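Local coordinates for serine protease inhibitor (Thermoanaerobacter tengcongensis, PDB 2PEF), which probably inhibits serine proteases as a member of the serpin family, and is captured here in the latent state, at residues Asn30-Pro35 with Thr314-Asp319; Ala43-Gly48 with Ala292-Leu297; Leu54-Lys59 with Met283-Leu288; Leu89-Ser94 with Leu160-Ala165. All blocks are in the same frame, centred on the assembly; numbering follows the deposited sequence.

How the contacts relate
Helix 35-46, lying beneath the main sheet of the serpin fold, is met by all four contacts. Contact 1 sits where it begins, just after strand 32-33; contact 2 gathers around its C-terminal end; contact 3 packs on its side through M57 and M283; and M44 and T45 of contact 2 pack against N93, L160 and I161 of contact 4. Contacts 2 and 3 touch directly, their centres about 10 Å apart, where the F294 ring meets A286. Contacts 1 and 4 have centres about 15 Å apart: strand 310-318 of contact 1 and both strands of contact 4 belong to the main sheet, with strand 322-331, inserted in the latent state, between 310-318 and 158-169.

Contact 1: residues Asn30-Pro35 with Thr314-Asp319; sequences NSLISP and TFISVD
L32 and T314 bring strand 32-33 up to strand 310-318 with their CA atoms 6.3 Å apart, and no backbone hydrogen bond joins the two segments. A side chain makes the bond instead: T314 OG1 donates to L32 O at 2.7 Å, approaching from above the carbonyl plane, 49° out of it, and not along a lone pair. With chi1 at 56°, OG1 of T314 stands between its own backbone N and carbonyl carbon, where it faces the L32 carbonyl, while CG2 of the same residue rests 4.0 Å from I33 CA. The L32 side chain passes across T314 at a slant and ends on the sheet: its CD2 lies 3.6 Å from T314 CB and 3.7 Å from I316 CB. T314 and I316, two residues apart on the strand, thus form a shallow seat for one methyl group, while the side chain of F315, between them, turns from L32. Next along the chain, S34 occupies the N-cap of helix 35-46, its OG bonded to S37 N and to I364 O, and its carbonyl has a weak bond to H312. The setting matches the serpin shutter region, where the start of this helix underlies the main sheet. In such a buried place a hydroxyl bond within an otherwise apolar contact satisfies a backbone carbonyl and probably helps to hold the threonine in its rotamer.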
# COMPACT_ATOMS: atom_id res chain seq x y z
N ASN A 30 0.35 15.12 -2.22
CA ASN A 30 1.20 14.03 -1.76
C ASN A 30 0.52 12.69 -2.03
O ASN A 30 -0.66 12.52 -1.74
CB ASN A 30 1.47 14.13 -0.26
CG ASN A 30 2.22 15.39 0.12
OD1 ASN A 30 2.61 16.19 -0.72
ND2 ASN A 30 2.44 15.55 1.42
N SER A 31 1.29 11.75 -2.57
CA SER A 31 0.78 10.41 -2.83
C SER A 31 1.29 9.41 -1.81
O SER A 31 2.37 9.60 -1.23
CB SER A 31 1.17 9.98 -4.25
OG SER A 31 0.71 10.92 -5.20
N LEU A 32 0.52 8.36 -1.57
CA LEU A 32 0.94 7.27 -0.69
C LEU A 32 0.17 6.02 -1.03
O LEU A 32 -1.06 6.03 -1.02
CB LEU A 32 0.71 7.62 0.78
CG LEU A 32 1.07 6.53 1.80
CD1 LEU A 32 2.58 6.30 1.89
CD2 LEU A 32 0.51 6.89 3.16
N ILE A 33 0.89 4.95 -1.34
CA ILE A 33 0.23 3.67 -1.55
C ILE A 33 0.93 2.58 -0.75
O ILE A 33 2.11 2.69 -0.41
CB ILE A 33 0.13 3.26 -3.05
CG1 ILE A 33 1.50 2.95 -3.65
CG2 ILE A 33 -0.63 4.34 -3.86
CD1 ILE A 33 1.44 2.00 -4.83
N SER A 34 0.16 1.54 -0.41
CA SER A 34 0.72 0.30 0.11
C SER A 34 0.56 -0.79 -0.93
O SER A 34 -0.55 -1.31 -1.11
CB SER A 34 0.03 -0.12 1.41
OG SER A 34 0.49 -1.39 1.82
N PRO A 35 1.65 -1.13 -1.62
CA PRO A 35 1.60 -2.22 -2.59
C PRO A 35 1.18 -3.53 -1.94
O PRO A 35 0.44 -4.30 -2.55
CB PRO A 35 3.04 -2.29 -3.11
CG PRO A 35 3.60 -0.94 -2.86
CD PRO A 35 2.99 -0.51 -1.57
N THR A 314 -5.00 5.54 2.13
CA THR A 314 -3.81 5.45 2.96
C THR A 314 -3.67 6.64 3.88
O THR A 314 -4.28 7.69 3.66
CB THR A 314 -2.54 5.36 2.11
OG1 THR A 314 -2.49 6.48 1.22
CG2 THR A 314 -2.50 4.06 1.31
N PHE A 315 -2.86 6.46 4.92
CA PHE A 315 -2.57 7.49 5.90
C PHE A 315 -1.14 7.28 6.39
O PHE A 315 -0.69 6.15 6.53
CB PHE A 315 -3.54 7.39 7.08
CG PHE A 315 -3.12 8.19 8.28
CD1 PHE A 315 -3.52 9.52 8.43
CD2 PHE A 315 -2.32 7.62 9.27
CE1 PHE A 315 -3.13 10.26 9.54
CE2 PHE A 315 -1.92 8.36 10.39
CZ PHE A 315 -2.33 9.68 10.52
N ILE A 316 -0.43 8.39 6.64
CA ILE A 316 0.89 8.34 7.25
C ILE A 316 1.11 9.52 8.19
O ILE A 316 0.63 10.63 7.93
CB ILE A 316 2.04 8.29 6.19
CG1 ILE A 316 3.39 8.04 6.87
CG2 ILE A 316 2.05 9.57 5.33
CD1 ILE A 316 4.45 7.46 5.97
N SER A 317 1.82 9.27 9.28
CA SER A 317 2.29 10.33 10.15
C SER A 317 3.72 10.01 10.56
O SER A 317 3.98 8.96 11.14
CB SER A 317 1.39 10.48 11.38
OG SER A 317 1.78 11.59 12.17
N VAL A 318 4.64 10.91 10.22
CA VAL A 318 6.05 10.79 10.58
C VAL A 318 6.37 11.88 11.60
O VAL A 318 6.13 13.06 11.35
CB VAL A 318 6.96 10.93 9.34
CG1 VAL A 318 8.42 11.09 9.74
CG2 VAL A 318 6.79 9.74 8.41
N ASP A 319 6.91 11.48 12.75
CA ASP A 319 7.27 12.45 13.78
C ASP A 319 8.57 12.08 14.49
O ASP A 319 9.36 11.27 14.00
CB ASP A 319 6.12 12.66 14.78
CG ASP A 319 5.75 11.40 15.56
OD1 ASP A 319 6.53 10.41 15.58
OD2 ASP A 319 4.66 11.40 16.16

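Contact 2: residues Ala43-Gly48 with Ala292-Leu297; sequences AMTANG and ADFSKL
G48 O reaches into the bend at F294-L297 and takes the polar part of the contact on one atom. K296 N and L297 N both donate to it, at 3.1 Å and 3.3 Å from G48 O, but both bonds are weak, with strongly bent N-H...O angles near 122°. A CA-H...O approach from F294 CA to the same oxygen, at 3.1 Å, supplements them. Inside 292-297 the bend is set by an Asx turn: D293 OD1 accepts from S295 N, and takes S295 OG as well, at 2.7 Å, on its syn lone pair. D293 also reaches outward, its OD2 to N51 and its backbone N to T53 OG1. The contact thus joins the C-terminal end of helix 35-46, and the turn leading to helix 51-62, to the loop that runs into strand 298-300 of the serpin fold. On the helix side N47 folds back, ND2 bonding A43 O while OD1 meets N71.

Packing centres on F294 and L297. With CG anti to the carbonyl carbon (chi1 -74°), the F294 ring swings to the helix end and offers its edge to a carbonyl and a methyl, CE2 lying 3.7 Å from T45 O and 3.8 Å from T45 CG2. Replacing F294 with an alanine would probably open a gap between T45, M57 and A286, all of which pack on the ring. Because G48 has no side chain, L297 can lie straight against its backbone, CG 3.7 Å from G48 CA.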
# COMPACT_ATOMS: atom_id res chain seq x y z
N ALA A 43 -5.13 -10.39 -4.73
CA ALA A 43 -4.82 -11.82 -4.73
C ALA A 43 -6.01 -12.64 -4.22
O ALA A 43 -6.33 -13.69 -4.78
CB ALA A 43 -3.57 -12.09 -3.92
N MET A 44 -6.66 -12.15 -3.16
CA MET A 44 -7.89 -12.76 -2.66
C MET A 44 -8.93 -12.82 -3.78
O MET A 44 -9.53 -13.86 -4.03
CB MET A 44 -8.48 -11.98 -1.48
CG MET A 44 -7.80 -12.24 -0.14
SD MET A 44 -8.81 -11.72 1.25
CE MET A 44 -8.82 -9.94 1.07
N THR A 45 -9.11 -11.68 -4.45
CA THR A 45 -10.09 -11.55 -5.52
C THR A 45 -9.80 -12.52 -6.67
O THR A 45 -10.72 -13.10 -7.24
CB THR A 45 -10.14 -10.09 -6.05
OG1 THR A 45 -10.34 -9.19 -4.96
CG2 THR A 45 -11.27 -9.91 -7.05
N ALA A 46 -8.51 -12.70 -6.99
CA ALA A 46 -8.09 -13.56 -8.10
C ALA A 46 -8.47 -15.03 -7.90
O ALA A 46 -8.64 -15.77 -8.87
CB ALA A 46 -6.59 -13.42 -8.35
N ASN A 47 -8.61 -15.44 -6.64
CA ASN A 47 -9.00 -16.81 -6.31
C ASN A 47 -10.45 -17.13 -6.64
O ASN A 47 -10.88 -18.28 -6.56
CB ASN A 47 -8.71 -17.11 -4.84
CG ASN A 47 -7.27 -17.52 -4.61
OD1 ASN A 47 -6.91 -18.68 -4.86
ND2 ASN A 47 -6.45 -16.59 -4.16
N GLY A 48 -11.20 -16.09 -7.01
CA GLY A 48 -12.58 -16.26 -7.47
C GLY A 48 -12.69 -16.20 -8.98
O GLY A 48 -13.76 -16.44 -9.54
N ALA A 292 -16.13 -10.46 -17.62
CA ALA A 292 -15.62 -10.93 -16.33
C ALA A 292 -16.08 -12.33 -15.97
O ALA A 292 -17.25 -12.68 -16.13
CB ALA A 292 -15.98 -9.96 -15.21
N ASP A 293 -15.13 -13.13 -15.49
CA ASP A 293 -15.41 -14.49 -15.05
C ASP A 293 -14.96 -14.65 -13.60
O ASP A 293 -13.80 -14.92 -13.32
CB ASP A 293 -14.70 -15.51 -15.95
CG ASP A 293 -15.14 -16.94 -15.67
OD1 ASP A 293 -15.58 -17.25 -14.54
OD2 ASP A 293 -15.04 -17.77 -16.59
N PHE A 294 -15.90 -14.45 -12.69
CA PHE A 294 -15.65 -14.69 -11.27
C PHE A 294 -16.53 -15.83 -10.75
O PHE A 294 -17.04 -15.78 -9.63
CB PHE A 294 -15.84 -13.41 -10.46
CG PHE A 294 -14.72 -12.42 -10.63
CD1 PHE A 294 -14.89 -11.30 -11.44
CD2 PHE A 294 -13.50 -12.62 -10.00
CE1 PHE A 294 -13.85 -10.39 -11.61
CE2 PHE A 294 -12.46 -11.71 -10.17
CZ PHE A 294 -12.63 -10.60 -10.97
N SER A 295 -16.67 -16.87 -11.57
CA SER A 295 -17.52 -18.02 -11.25
C SER A 295 -17.04 -18.83 -10.05
O SER A 295 -17.84 -19.49 -9.38
CB SER A 295 -17.67 -18.92 -12.48
OG SER A 295 -16.41 -19.31 -12.99
N LYS A 296 -15.74 -18.76 -9.78
CA LYS A 296 -15.14 -19.48 -8.65
C LYS A 296 -15.42 -18.82 -7.29
O LYS A 296 -15.22 -19.45 -6.25
CB LYS A 296 -13.63 -19.69 -8.86
CG LYS A 296 -13.30 -20.72 -9.94
CD LYS A 296 -11.80 -20.90 -10.12
CE LYS A 296 -11.50 -21.95 -11.19
NZ LYS A 296 -10.07 -21.94 -11.63
N LEU A 297 -15.87 -17.56 -7.30
CA LEU A 297 -16.29 -16.87 -6.07
C LEU A 297 -17.53 -17.51 -5.45
O LEU A 297 -17.65 -17.60 -4.23
CB LEU A 297 -16.63 -15.40 -6.34
CG LEU A 297 -15.57 -14.32 -6.54
CD1 LEU A 297 -16.25 -13.02 -6.93
CD2 LEU A 297 -14.76 -14.12 -5.29

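Contact 3: residues Leu54-Lys59 with Met283-Leu288; sequences LAQMEK and MTDAFL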
# COMPACT_ATOMS: atom_id res chain seq x y z
N LEU A 54 -8.79 -14.67 -14.75
CA LEU A 54 -7.77 -15.18 -13.84
C LEU A 54 -6.36 -15.02 -14.41
O LEU A 54 -5.46 -14.58 -13.70
CB LEU A 54 -8.04 -16.65 -13.49
CG LEU A 54 -6.98 -17.41 -12.68
CD1 LEU A 54 -6.80 -16.81 -11.27
CD2 LEU A 54 -7.36 -18.88 -12.60
N ALA A 55 -6.18 -15.38 -15.68
CA ALA A 55 -4.88 -15.31 -16.34
C ALA A 55 -4.34 -13.88 -16.36
O ALA A 55 -3.14 -13.65 -16.13
CB ALA A 55 -4.96 -15.88 -17.75
N GLN A 56 -5.22 -12.92 -16.62
CA GLN A 56 -4.87 -11.50 -16.61
C GLN A 56 -4.48 -11.02 -15.21
O GLN A 56 -3.51 -10.28 -15.05
CB GLN A 56 -6.02 -10.66 -17.15
CG GLN A 56 -6.23 -10.79 -18.65
CD GLN A 56 -7.51 -10.12 -19.12
OE1 GLN A 56 -8.16 -9.39 -18.37
NE2 GLN A 56 -7.88 -10.38 -20.37
N MET A 57 -5.25 -11.44 -14.20
CA MET A 57 -4.96 -11.06 -12.81
C MET A 57 -3.65 -11.67 -12.31
O MET A 57 -2.84 -10.97 -11.70
CB MET A 57 -6.12 -11.42 -11.88
CG MET A 57 -7.35 -10.54 -12.05
SD MET A 57 -8.59 -10.83 -10.78
CE MET A 57 -7.92 -9.83 -9.45
N GLU A 58 -3.45 -12.96 -12.57
CA GLU A 58 -2.20 -13.65 -12.23
C GLU A 58 -0.99 -12.92 -12.79
O GLU A 58 0.01 -12.70 -12.09
CB GLU A 58 -2.22 -15.09 -12.75
CG GLU A 58 -3.12 -16.05 -11.97
CD GLU A 58 -3.11 -17.46 -12.54
OE1 GLU A 58 -3.09 -18.41 -11.74
OE2 GLU A 58 -3.15 -17.62 -13.78
N LYS A 59 -1.08 -12.54 -14.07
CA LYS A 59 -0.01 -11.84 -14.76
C LYS A 59 0.23 -10.43 -14.23
O LYS A 59 1.37 -9.99 -14.11
CB LYS A 59 -0.29 -11.79 -16.27
CG LYS A 59 0.87 -11.28 -17.10
N MET A 283 -5.02 -6.27 -16.52
CA MET A 283 -6.25 -6.69 -15.86
C MET A 283 -7.45 -5.88 -16.37
O MET A 283 -7.78 -4.83 -15.82
CB MET A 283 -6.10 -6.56 -14.34
CG MET A 283 -7.28 -7.03 -13.53
SD MET A 283 -7.00 -6.74 -11.77
CE MET A 283 -8.69 -6.61 -11.20
N THR A 284 -8.07 -6.37 -17.43
CA THR A 284 -9.16 -5.66 -18.10
C THR A 284 -10.51 -6.38 -18.01
O THR A 284 -11.52 -5.76 -17.68
CB THR A 284 -8.83 -5.38 -19.59
OG1 THR A 284 -8.55 -6.61 -20.26
CG2 THR A 284 -7.61 -4.45 -19.70
N ASP A 285 -10.50 -7.69 -18.27
CA ASP A 285 -11.72 -8.51 -18.25
C ASP A 285 -12.48 -8.41 -16.93
O ASP A 285 -13.70 -8.38 -16.93
CB ASP A 285 -11.40 -9.98 -18.53
CG ASP A 285 -11.24 -10.28 -20.01
OD1 ASP A 285 -10.93 -9.35 -20.79
OD2 ASP A 285 -11.41 -11.46 -20.39
N ALA A 286 -11.74 -8.35 -15.82
CA ALA A 286 -12.34 -8.29 -14.48
C ALA A 286 -13.30 -7.12 -14.31
O ALA A 286 -14.26 -7.20 -13.53
CB ALA A 286 -11.25 -8.24 -13.42
N PHE A 287 -13.04 -6.03 -15.03
CA PHE A 287 -13.84 -4.81 -14.93
C PHE A 287 -15.01 -4.76 -15.93
O PHE A 287 -15.82 -3.84 -15.88
CB PHE A 287 -12.95 -3.58 -15.10
CG PHE A 287 -11.86 -3.46 -14.07
CD1 PHE A 287 -10.55 -3.84 -14.37
CD2 PHE A 287 -12.15 -2.99 -12.78
CE1 PHE A 287 -9.55 -3.74 -13.41
CE2 PHE A 287 -11.15 -2.89 -11.82
CZ PHE A 287 -9.85 -3.26 -12.13
N LEU A 288 -15.09 -5.76 -16.81
CA LEU A 288 -16.11 -5.79 -17.86
C LEU A 288 -17.27 -6.71 -17.47
O LEU A 288 -17.06 -7.91 -17.27
CB LEU A 288 -15.51 -6.25 -19.19
CG LEU A 288 -14.28 -5.54 -19.76
CD1 LEU A 288 -13.77 -6.25 -21.01
CD2 LEU A 288 -14.55 -4.07 -20.05
O HOH W 1 -9.06 -9.55 -15.59
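Q56 OE1 is gripped from several directions at once. D285 N donates to it at 2.9 Å, in the carbonyl plane and on a lone pair; T284 N follows at 3.2 Å from a position 43° above that plane. A water 2.9 Å from OE1 donates as well and passes the link on to A286 N, and T284 OG1 adds a weak bond. One amide oxygen thereby gathers backbone N-H groups at the start of the 3-10 turn 285-287. The other end of the amide, NE2, makes a weak bond to D285 OD1 at 3.2 Å, with amide and carboxylate planes turned steeply against each other. A leucine at Q56 would probably leave the N-H groups of T284 and D285 without their acceptor and cost the D285 carboxylate a weak partner.

Beside this polar cluster the methionines meet: M283 is extended, its CG anti to the backbone N (chi1 -178°), whereas M57 bends at chi3 (82°), and their CE methyls touch at 3.7 Å. M283 also packs on L42, and M57 on T45 and A46, so helix 51-62, helix 35-46 and the loop after helix 275-280 come together around the two methionines.

Contact 4: residues Leu89-Ser94 with Leu160-Ala165; sequences LTIANS and LINAVA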
# COMPACT_ATOMS: atom_id res chain seq x y z
N LEU A 89 3.51 -4.30 12.76
CA LEU A 89 2.86 -4.38 11.46
C LEU A 89 1.81 -5.49 11.51
O LEU A 89 2.14 -6.66 11.71
CB LEU A 89 3.88 -4.63 10.33
CG LEU A 89 3.37 -4.64 8.89
CD1 LEU A 89 2.74 -3.31 8.48
CD2 LEU A 89 4.47 -4.99 7.91
N THR A 90 0.55 -5.10 11.38
CA THR A 90 -0.55 -6.07 11.38
C THR A 90 -1.33 -5.99 10.07
O THR A 90 -1.48 -4.91 9.49
CB THR A 90 -1.50 -5.90 12.58
OG1 THR A 90 -1.97 -4.55 12.65
CG2 THR A 90 -0.80 -6.26 13.90
N ILE A 91 -1.81 -7.14 9.62
CA ILE A 91 -2.55 -7.25 8.37
C ILE A 91 -3.90 -7.92 8.63
O ILE A 91 -3.99 -8.87 9.41
CB ILE A 91 -1.76 -8.07 7.31
CG1 ILE A 91 -0.43 -7.38 6.99
CG2 ILE A 91 -2.58 -8.29 6.04
CD1 ILE A 91 0.60 -8.27 6.31
N ALA A 92 -4.95 -7.40 7.99
CA ALA A 92 -6.29 -7.94 8.17
C ALA A 92 -7.01 -8.04 6.84
O ALA A 92 -6.96 -7.12 6.02
CB ALA A 92 -7.09 -7.10 9.15
N ASN A 93 -7.67 -9.17 6.64
CA ASN A 93 -8.43 -9.40 5.42
C ASN A 93 -9.85 -9.77 5.77
O ASN A 93 -10.09 -10.44 6.78
CB ASN A 93 -7.78 -10.52 4.61
CG ASN A 93 -6.40 -10.14 4.12
OD1 ASN A 93 -6.23 -9.16 3.39
ND2 ASN A 93 -5.40 -10.90 4.54
N SER A 94 -10.80 -9.32 4.95
CA SER A 94 -12.19 -9.70 5.13
C SER A 94 -12.95 -9.80 3.81
O SER A 94 -12.58 -9.17 2.82
CB SER A 94 -12.91 -8.75 6.09
OG SER A 94 -12.90 -7.42 5.61
N LEU A 160 -14.45 -7.33 -0.96
CA LEU A 160 -13.22 -7.89 -0.43
C LEU A 160 -12.38 -6.71 0.05
O LEU A 160 -12.22 -5.72 -0.66
CB LEU A 160 -12.46 -8.70 -1.48
CG LEU A 160 -13.23 -9.85 -2.16
CD1 LEU A 160 -14.02 -9.37 -3.38
CD2 LEU A 160 -12.28 -10.97 -2.56
N ILE A 161 -11.85 -6.82 1.27
CA ILE A 161 -11.14 -5.70 1.89
C ILE A 161 -9.88 -6.18 2.57
O ILE A 161 -9.89 -7.17 3.31
CB ILE A 161 -12.03 -4.94 2.92
CG1 ILE A 161 -13.35 -4.48 2.29
CG2 ILE A 161 -11.26 -3.73 3.49
CD1 ILE A 161 -14.39 -3.99 3.28
N ASN A 162 -8.78 -5.48 2.32
CA ASN A 162 -7.57 -5.64 3.11
C ASN A 162 -7.24 -4.38 3.90
O ASN A 162 -7.48 -3.27 3.42
CB ASN A 162 -6.39 -6.00 2.21
CG ASN A 162 -5.06 -5.86 2.92
OD1 ASN A 162 -4.47 -4.78 2.95
ND2 ASN A 162 -4.59 -6.95 3.53
N ALA A 163 -6.69 -4.56 5.09
CA ALA A 163 -6.12 -3.46 5.87
C ALA A 163 -4.71 -3.79 6.35
O ALA A 163 -4.42 -4.92 6.74
CB ALA A 163 -7.02 -3.12 7.05
N VAL A 164 -3.84 -2.79 6.30
CA VAL A 164 -2.48 -2.88 6.82
C VAL A 164 -2.27 -1.75 7.82
O VAL A 164 -2.62 -0.60 7.53
CB VAL A 164 -1.43 -2.79 5.68
CG1 VAL A 164 -0.00 -2.67 6.24
CG2 VAL A 164 -1.52 -3.99 4.77
N ALA A 165 -1.72 -2.07 9.00
CA ALA A 165 -1.42 -1.06 10.01
C ALA A 165 0.04 -1.15 10.44
O ALA A 165 0.49 -2.21 10.88
CB ALA A 165 -2.34 -1.22 11.21
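Different first torsions bring N93 and N162 together: CG of N93 is anti to its carbonyl carbon (chi1 -64°), whereas CG of N162 is anti to its backbone N (chi1 166°), and the side chains cross at a slant, their amide planes 40° apart. N162 ND2 donates to N93 OD1 at 2.8 Å, almost straight; the acceptor lies in the amide plane of N162, but the donor stands above the carbonyl plane of N93. The remaining amide atoms are used too, N93 ND2 by Y116 O and N162 OD1 by S37 OG, which probably holds both buried amides in one orientation.

Their strands, nearly antiparallel, are neighbours in the main sheet of the serpin fold, where N93-N162 and I91-V164 are non-hydrogen-bonded pairs. T90-A165, A92-A163 and S94-I161 carry the backbone bonds, such as A163 N to A92 O at 2.7 Å. Across strand 158-169 from 87-98 lies strand 322-331, inserted in the latent state, to which N162 and V164 bond through T329 and A327.

On the asparagine face, L89 CD1 packs 3.6 Å from V164 CG1, and I91 CG2 lies 3.5 Å from N162 ND2; L40 of helix 35-46 covers I91 and N162. The face of A92, S94 and I161 is covered by W136 of helix 127-140, while farther along it T90 OG1 sits 3.6 Å from A165 CB.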